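Local coordinates for protein sulfate adenylyltransferase (PDB 4DNX) that catalyses the transfer of the adenylyl group of ATP to sulfate, yielding adenosine 5'-phosphosulfate and diphosphate, at residues 31-43 / 83-96. Sequence-based numbering, arbitrary orientation.
Sequences LPSVIVSSQAAGN and LLCLLESADAIAGA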
ATOM      1  N   LEU A  31     -17.249   5.696 -22.766  1.00 18.92           N
ATOM      2  CA  LEU A  31     -18.300   6.489 -22.143  1.00 18.16           C
ATOM      3  C   LEU A  31     -18.090   8.003 -22.423  1.00 18.88           C
ATOM      4  O   LEU A  31     -16.932   8.441 -22.563  1.00 19.70           O
ATOM      5  CB  LEU A  31     -18.267   6.284 -20.606  1.00 17.18           C
ATOM      6  CG  LEU A  31     -18.828   4.957 -20.066  1.00 17.58           C
ATOM      7  CD1 LEU A  31     -18.673   4.888 -18.539  1.00 16.49           C
ATOM      8  CD2 LEU A  31     -20.287   4.777 -20.483  1.00 18.04           C
ATOM      9  N   PRO A  32     -19.178   8.793 -22.483  1.00 19.00           N
ATOM     10  CA  PRO A  32     -19.017  10.273 -22.379  1.00 18.24           C
ATOM     11  C   PRO A  32     -18.274  10.585 -21.085  1.00 17.34           C
ATOM     12  O   PRO A  32     -18.481   9.920 -20.059  1.00 16.52           O
ATOM     13  CB  PRO A  32     -20.452  10.789 -22.234  1.00 18.48           C
ATOM     14  CG  PRO A  32     -21.362   9.593 -22.645  1.00 22.08           C
ATOM     15  CD  PRO A  32     -20.575   8.383 -22.240  1.00 20.46           C
ATOM     16  N   SER A  33     -17.442  11.611 -21.100  1.00 17.28           N
ATOM     17  CA  SER A  33     -16.589  11.837 -19.933  1.00 16.76           C
ATOM     18  C   SER A  33     -16.450  13.325 -19.609  1.00 16.22           C
ATOM     19  O   SER A  33     -16.689  14.171 -20.480  1.00 17.06           O
ATOM     20  CB  SER A  33     -15.212  11.176 -20.158  1.00 16.94           C
ATOM     21  OG  SER A  33     -14.444  11.813 -21.188  1.00 19.03           O
ATOM     22  N   VAL A  34     -16.094  13.621 -18.364  1.00 15.08           N
ATOM     23  CA  VAL A  34     -15.841  15.018 -17.960  1.00 15.06           C
ATOM     24  C   VAL A  34     -14.588  14.975 -17.117  1.00 14.28           C
ATOM     25  O   VAL A  34     -14.378  13.999 -16.418  1.00 13.33           O
ATOM     26  CB  VAL A  34     -16.985  15.642 -17.119  1.00 15.94           C
ATOM     27  CG1 VAL A  34     -18.243  15.938 -18.009  1.00 20.00           C
ATOM     28  CG2 VAL A  34     -17.342  14.773 -15.913  1.00 15.94           C
ATOM     29  N   ILE A  35     -13.773  16.031 -17.187  1.00 13.47           N
ATOM     30  CA  ILE A  35     -12.622  16.169 -16.237  1.00 12.78           C
ATOM     31  C   ILE A  35     -13.146  16.929 -15.013  1.00 12.36           C
ATOM     32  O   ILE A  35     -13.702  18.032 -15.151  1.00 13.92           O
ATOM     33  CB  ILE A  35     -11.423  16.920 -16.913  1.00 13.40           C
ATOM     34  CG1 ILE A  35     -10.862  16.093 -18.097  1.00 14.24           C
ATOM     35  CG2 ILE A  35     -10.382  17.323 -15.832  1.00 13.75           C
ATOM     36  CD1 ILE A  35     -10.249  16.969 -19.229  1.00 16.12           C
ATOM     37  N   VAL A  36     -13.016  16.338 -13.825  1.00 11.55           N
ATOM     38  CA  VAL A  36     -13.636  16.908 -12.624  1.00 11.31           C
ATOM     39  C   VAL A  36     -12.643  17.862 -11.930  1.00 11.69           C
ATOM     40  O   VAL A  36     -11.472  17.929 -12.324  1.00 11.55           O
ATOM     41  CB  VAL A  36     -14.128  15.790 -11.633  1.00 11.12           C
ATOM     42  CG1 VAL A  36     -15.192  14.932 -12.319  1.00 11.36           C
ATOM     43  CG2 VAL A  36     -12.994  14.901 -11.073  1.00 11.54           C
ATOM     44  N   SER A  37     -13.100  18.598 -10.922  1.00 11.96           N
ATOM     45  CA  SER A  37     -12.132  19.439 -10.166  1.00 12.56           C
ATOM     46  C   SER A  37     -11.233  18.579  -9.285  1.00 12.04           C
ATOM     47  O   SER A  37     -11.556  17.428  -8.934  1.00 12.65           O
ATOM     48  CB  SER A  37     -12.863  20.448  -9.282  1.00 12.97           C
ATOM     49  OG  SER A  37     -13.585  19.787  -8.236  1.00 12.66           O
ATOM     50  N   SER A  38     -10.114  19.149  -8.858  1.00 12.15           N
ATOM     51  CA  SER A  38      -9.289  18.421  -7.877  1.00 12.04           C
ATOM     52  C   SER A  38     -10.084  18.106  -6.586  1.00 12.37           C
ATOM     53  O   SER A  38      -9.858  17.019  -5.962  1.00 11.93           O
ATOM     54  CB  SER A  38      -7.984  19.210  -7.608  1.00 13.39           C
ATOM     55  OG  SER A  38      -7.111  18.564  -6.713  1.00 15.49           O
ATOM     56  N   GLN A  39     -11.000  19.008  -6.173  1.00 12.43           N
ATOM     57  CA  GLN A  39     -11.835  18.773  -4.995  1.00 11.92           C
ATOM     58  C   GLN A  39     -12.727  17.533  -5.196  1.00 11.37           C
ATOM     59  O   GLN A  39     -12.739  16.650  -4.340  1.00 11.77           O
ATOM     60  CB  GLN A  39     -12.669  20.028  -4.633  1.00 13.42           C
ATOM     61  CG  GLN A  39     -13.752  19.745  -3.596  1.00 15.81           C
ATOM     62  CD  GLN A  39     -14.485  21.026  -3.222  1.00 17.79           C
ATOM     63  OE1 GLN A  39     -15.697  21.190  -3.505  1.00 18.66           O
ATOM     64  NE2 GLN A  39     -13.759  21.951  -2.598  1.00 17.06           N
ATOM     65  N   ALA A  40     -13.409  17.459  -6.328  1.00 10.45           N
ATOM     66  CA  ALA A  40     -14.223  16.278  -6.600  1.00 10.70           C
ATOM     67  C   ALA A  40     -13.349  15.021  -6.702  1.00 11.36           C
ATOM     68  O   ALA A  40     -13.787  13.913  -6.334  1.00 11.88           O
ATOM     69  CB  ALA A  40     -15.045  16.468  -7.871  1.00 11.81           C
ATOM     70  N   ALA A  41     -12.171  15.132  -7.335  1.00 11.01           N
ATOM     71  CA  ALA A  41     -11.297  13.950  -7.457  1.00 11.76           C
ATOM     72  C   ALA A  41     -10.879  13.423  -6.077  1.00 11.26           C
ATOM     73  O   ALA A  41     -10.801  12.204  -5.848  1.00 11.94           O
ATOM     74  CB  ALA A  41     -10.068  14.255  -8.371  1.00 12.08           C
ATOM     75  N   GLY A  42     -10.556  14.329  -5.164  1.00 10.72           N
ATOM     76  CA  GLY A  42     -10.189  13.926  -3.791  1.00 10.34           C
ATOM     77  C   GLY A  42     -11.375  13.277  -3.088  1.00 10.88           C
ATOM     78  O   GLY A  42     -11.227  12.291  -2.348  1.00 10.95           O
ATOM     79  N   ASN A  43     -12.556  13.830  -3.316  1.00 10.59           N
ATOM     80  CA  ASN A  43     -13.795  13.283  -2.743  1.00 10.47           C
ATOM     81  C   ASN A  43     -13.926  11.839  -3.260  1.00 10.38           C
ATOM     82  O   ASN A  43     -14.268  10.899  -2.489  1.00 10.49           O
ATOM     83  CB  ASN A  43     -15.027  14.090  -3.229  1.00 11.43           C
ATOM     84  CG  ASN A  43     -15.200  15.462  -2.526  1.00 12.92           C
ATOM     85  OD1 ASN A  43     -14.610  15.721  -1.488  1.00 12.99           O
ATOM     86  ND2 ASN A  43     -16.056  16.312  -3.097  1.00 13.63           N
ATOM     87  N   LEU A  83     -20.497  16.689  -0.419  1.00 16.06           N
ATOM     88  CA  LEU A  83     -19.603  16.061  -1.371  1.00 15.62           C
ATOM     89  C   LEU A  83     -20.168  16.338  -2.743  1.00 16.21           C
ATOM     90  O   LEU A  83     -21.083  15.644  -3.186  1.00 16.68           O
ATOM     91  CB  LEU A  83     -19.567  14.542  -1.177  1.00 16.69           C
ATOM     92  CG  LEU A  83     -18.862  13.986   0.056  1.00 18.41           C
ATOM     93  CD1 LEU A  83     -18.842  12.425  -0.068  1.00 17.92           C
ATOM     94  CD2 LEU A  83     -17.443  14.559   0.232  1.00 16.94           C
ATOM     95  N   LEU A  84     -19.638  17.364  -3.403  1.00 16.02           N
ATOM     96  CA  LEU A  84     -20.220  17.809  -4.673  1.00 15.20           C
ATOM     97  C   LEU A  84     -19.283  17.546  -5.846  1.00 15.53           C
ATOM     98  O   LEU A  84     -18.038  17.550  -5.721  1.00 15.00           O
ATOM     99  CB  LEU A  84     -20.551  19.304  -4.600  1.00 17.04           C
ATOM    100  CG  LEU A  84     -21.798  19.681  -3.777  1.00 18.67           C
ATOM    101  CD1 LEU A  84     -21.811  21.156  -3.497  1.00 21.11           C
ATOM    102  CD2 LEU A  84     -23.093  19.281  -4.548  1.00 19.50           C
ATOM    103  N   CYS A  85     -19.892  17.295  -7.004  1.00 14.35           N
ATOM    104  CA  CYS A  85     -19.150  17.288  -8.284  1.00 13.79           C
ATOM    105  C   CYS A  85     -19.711  18.422  -9.119  1.00 14.52           C
ATOM    106  O   CYS A  85     -20.739  18.275  -9.814  1.00 16.63           O
ATOM    107  CB  CYS A  85     -19.346  15.951  -9.028  1.00 14.23           C
ATOM    108  SG  CYS A  85     -18.379  15.935 -10.551  1.00 17.41           S
ATOM    109  N   LEU A  86     -19.045  19.570  -9.011  1.00 14.05           N
ATOM    110  CA  LEU A  86     -19.479  20.786  -9.706  1.00 14.79           C
ATOM    111  C   LEU A  86     -18.666  20.948 -10.975  1.00 14.70           C
ATOM    112  O   LEU A  86     -17.465  20.709 -10.972  1.00 15.00           O
ATOM    113  CB  LEU A  86     -19.261  21.998  -8.802  1.00 14.63           C
ATOM    114  CG  LEU A  86     -20.236  22.139  -7.622  1.00 16.54           C
ATOM    115  CD1 LEU A  86     -19.772  23.229  -6.661  1.00 18.17           C
ATOM    116  CD2 LEU A  86     -21.589  22.513  -8.187  1.00 18.00           C
ATOM    117  N   LEU A  87     -19.329  21.391 -12.038  1.00 15.03           N
ATOM    118  CA  LEU A  87     -18.741  21.515 -13.389  1.00 15.48           C
ATOM    119  C   LEU A  87     -19.187  22.864 -13.972  1.00 15.90           C
ATOM    120  O   LEU A  87     -20.265  23.375 -13.646  1.00 15.63           O
ATOM    121  CB  LEU A  87     -19.270  20.412 -14.279  1.00 16.05           C
ATOM    122  CG  LEU A  87     -19.012  18.939 -13.853  1.00 16.86           C
ATOM    123  CD1 LEU A  87     -19.769  18.076 -14.866  1.00 19.01           C
ATOM    124  CD2 LEU A  87     -17.519  18.630 -13.839  1.00 17.58           C
ATOM    125  N   GLU A  88     -18.398  23.397 -14.905  1.00 17.73           N
ATOM    126  CA  GLU A  88     -18.797  24.585 -15.620  1.00 19.97           C
ATOM    127  C   GLU A  88     -20.064  24.301 -16.466  1.00 22.91           C
ATOM    128  O   GLU A  88     -20.990  25.128 -16.561  1.00 23.00           O
ATOM    129  CB  GLU A  88     -17.623  25.014 -16.500  1.00 22.45           C
ATOM    130  CG  GLU A  88     -17.885  26.272 -17.294  1.00 26.24           C
ATOM    131  CD  GLU A  88     -18.294  27.429 -16.404  1.00 31.21           C
ATOM    132  OE1 GLU A  88     -17.711  27.562 -15.299  1.00 35.19           O
ATOM    133  OE2 GLU A  88     -19.209  28.192 -16.810  1.00 34.73           O
ATOM    134  N   SER A  89     -20.118  23.111 -17.055  1.00 25.13           N
ATOM    135  CA  SER A  89     -21.255  22.729 -17.895  1.00 28.57           C
ATOM    136  C   SER A  89     -21.425  21.205 -17.955  1.00 28.79           C
ATOM    137  O   SER A  89     -20.448  20.475 -17.880  1.00 29.83           O
ATOM    138  CB  SER A  89     -21.042  23.285 -19.311  1.00 34.15           C
ATOM    139  OG  SER A  89     -21.967  22.717 -20.208  1.00 34.46           O
ATOM    140  N   ALA A  90     -22.658  20.735 -18.123  1.00 30.17           N
ATOM    141  CA  ALA A  90     -22.906  19.300 -18.321  1.00 31.38           C
ATOM    142  C   ALA A  90     -23.174  18.956 -19.799  1.00 32.94           C
ATOM    143  O   ALA A  90     -23.693  17.872 -20.095  1.00 29.47           O
ATOM    144  CB  ALA A  90     -24.059  18.830 -17.428  1.00 33.39           C
ATOM    145  N   ASP A  91     -22.815  19.864 -20.716  1.00 34.95           N
ATOM    146  CA  ASP A  91     -23.060  19.647 -22.167  1.00 41.51           C
ATOM    147  C   ASP A  91     -22.435  18.375 -22.765  1.00 38.80           C
ATOM    148  O   ASP A  91     -23.086  17.684 -23.548  1.00 41.39           O
ATOM    149  CB  ASP A  91     -22.647  20.871 -23.009  1.00 48.25           C
ATOM    150  CG  ASP A  91     -23.539  22.087 -22.764  1.00 57.79           C
ATOM    151  OD1 ASP A  91     -24.704  21.904 -22.339  1.00 57.68           O
ATOM    152  OD2 ASP A  91     -23.067  23.233 -22.986  1.00 62.54           O
ATOM    153  N   ALA A  92     -21.195  18.069 -22.396  1.00 38.20           N
ATOM    154  CA  ALA A  92     -20.527  16.854 -22.888  1.00 37.23           C
ATOM    155  C   ALA A  92     -21.229  15.551 -22.476  1.00 35.62           C
ATOM    156  O   ALA A  92     -21.093  14.541 -23.139  1.00 35.59           O
ATOM    157  CB  ALA A  92     -19.062  16.827 -22.452  1.00 39.63           C
ATOM    158  N   ILE A  93     -21.988  15.574 -21.388  1.00 32.18           N
ATOM    159  CA  ILE A  93     -22.666  14.364 -20.920  1.00 31.78           C
ATOM    160  C   ILE A  93     -24.198  14.499 -20.929  1.00 35.29           C
ATOM    161  O   ILE A  93     -24.910  13.748 -20.234  1.00 34.54           O
ATOM    162  CB  ILE A  93     -22.184  13.988 -19.506  1.00 30.29           C
ATOM    163  CG1 ILE A  93     -22.416  15.151 -18.540  1.00 29.59           C
ATOM    164  CG2 ILE A  93     -20.710  13.545 -19.551  1.00 28.66           C
ATOM    165  CD1 ILE A  93     -22.237  14.782 -17.044  1.00 30.03           C
ATOM    166  N   ALA A  94     -24.695  15.448 -21.723  1.00 36.23           N
ATOM    167  CA  ALA A  94     -26.132  15.708 -21.820  1.00 37.37           C
ATOM    168  C   ALA A  94     -26.889  14.434 -22.195  1.00 36.44           C
ATOM    169  O   ALA A  94     -26.620  13.812 -23.230  1.00 33.41           O
ATOM    170  CB  ALA A  94     -26.410  16.827 -22.833  1.00 36.23           C
ATOM    171  N   GLY A  95     -27.784  14.013 -21.304  1.00 36.31           N
ATOM    172  CA  GLY A  95     -28.656  12.871 -21.564  1.00 38.07           C
ATOM    173  C   GLY A  95     -28.037  11.515 -21.304  1.00 39.04           C
ATOM    174  O   GLY A  95     -28.693  10.484 -21.512  1.00 43.21           O
ATOM    175  N   ALA A  96     -26.781  11.504 -20.849  1.00 35.03           N
ATOM    176  CA  ALA A  96     -26.079  10.264 -20.560  1.00 33.09           C
ATOM    177  C   ALA A  96     -26.438   9.805 -19.157  1.00 29.94           C
ATOM    178  O   ALA A  96     -26.522  10.632 -18.245  1.00 31.81           O
ATOM    179  CB  ALA A  96     -24.564  10.477 -20.668  1.00 32.29           C
TER
HETATM  180  O   HOH W   1     -15.847  18.579 -10.283  1.00 15.58           O
HETATM  181  O   HOH W   2     -17.313  18.944  -2.458  1.00 16.57           O
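Val34 meets Ile93 and Leu87 through one methyl: CG1 lies 3.8 Å from Ile93 CG2 and also touches Leu87 CD1, and the Val34 side chain crosses each of the two at about a right angle. A chi1 of -72° places CG1 there, anti to the carbonyl carbon. The far side of Ile93 CG2 is taken by Pro32, whose CB packs on it while its CG rests 3.9 Å from Ala96 CB, at the end of the type II beta turn 93-96. Val36 CG1 touches Cys85 SG at 3.8 Å, and Ala40 CB lies 3.8 Å from Leu84 O.

Polar links between the segments run through two waters. One accepts from Ser37 N and donates to Leu86 O, each at 2.8 Å; the other, 3.0 Å from Asn43 ND2, joins this amide to Gln39 OE1 and Leu84 N. Asn43 OD1 packs 3.5 Å from Leu83 CD2, and an alanine here would probably cost the water one of its two donors and Leu83 CD2 its contact with the amide. Ser37 is the N-cap of helix 38-48, OG accepting from Ala40 N at 3.0 Å with a nearly straight bond (171°); OG also hydrogen-bonds Gln152 OE1. Strand 33-35, paired in parallel with 98-102, and the first turns of helix 38-48 pack on strand 86-87, antiparallel to 155-163, and its flanking loops within the PUA-like domain of ATP sulfurylase.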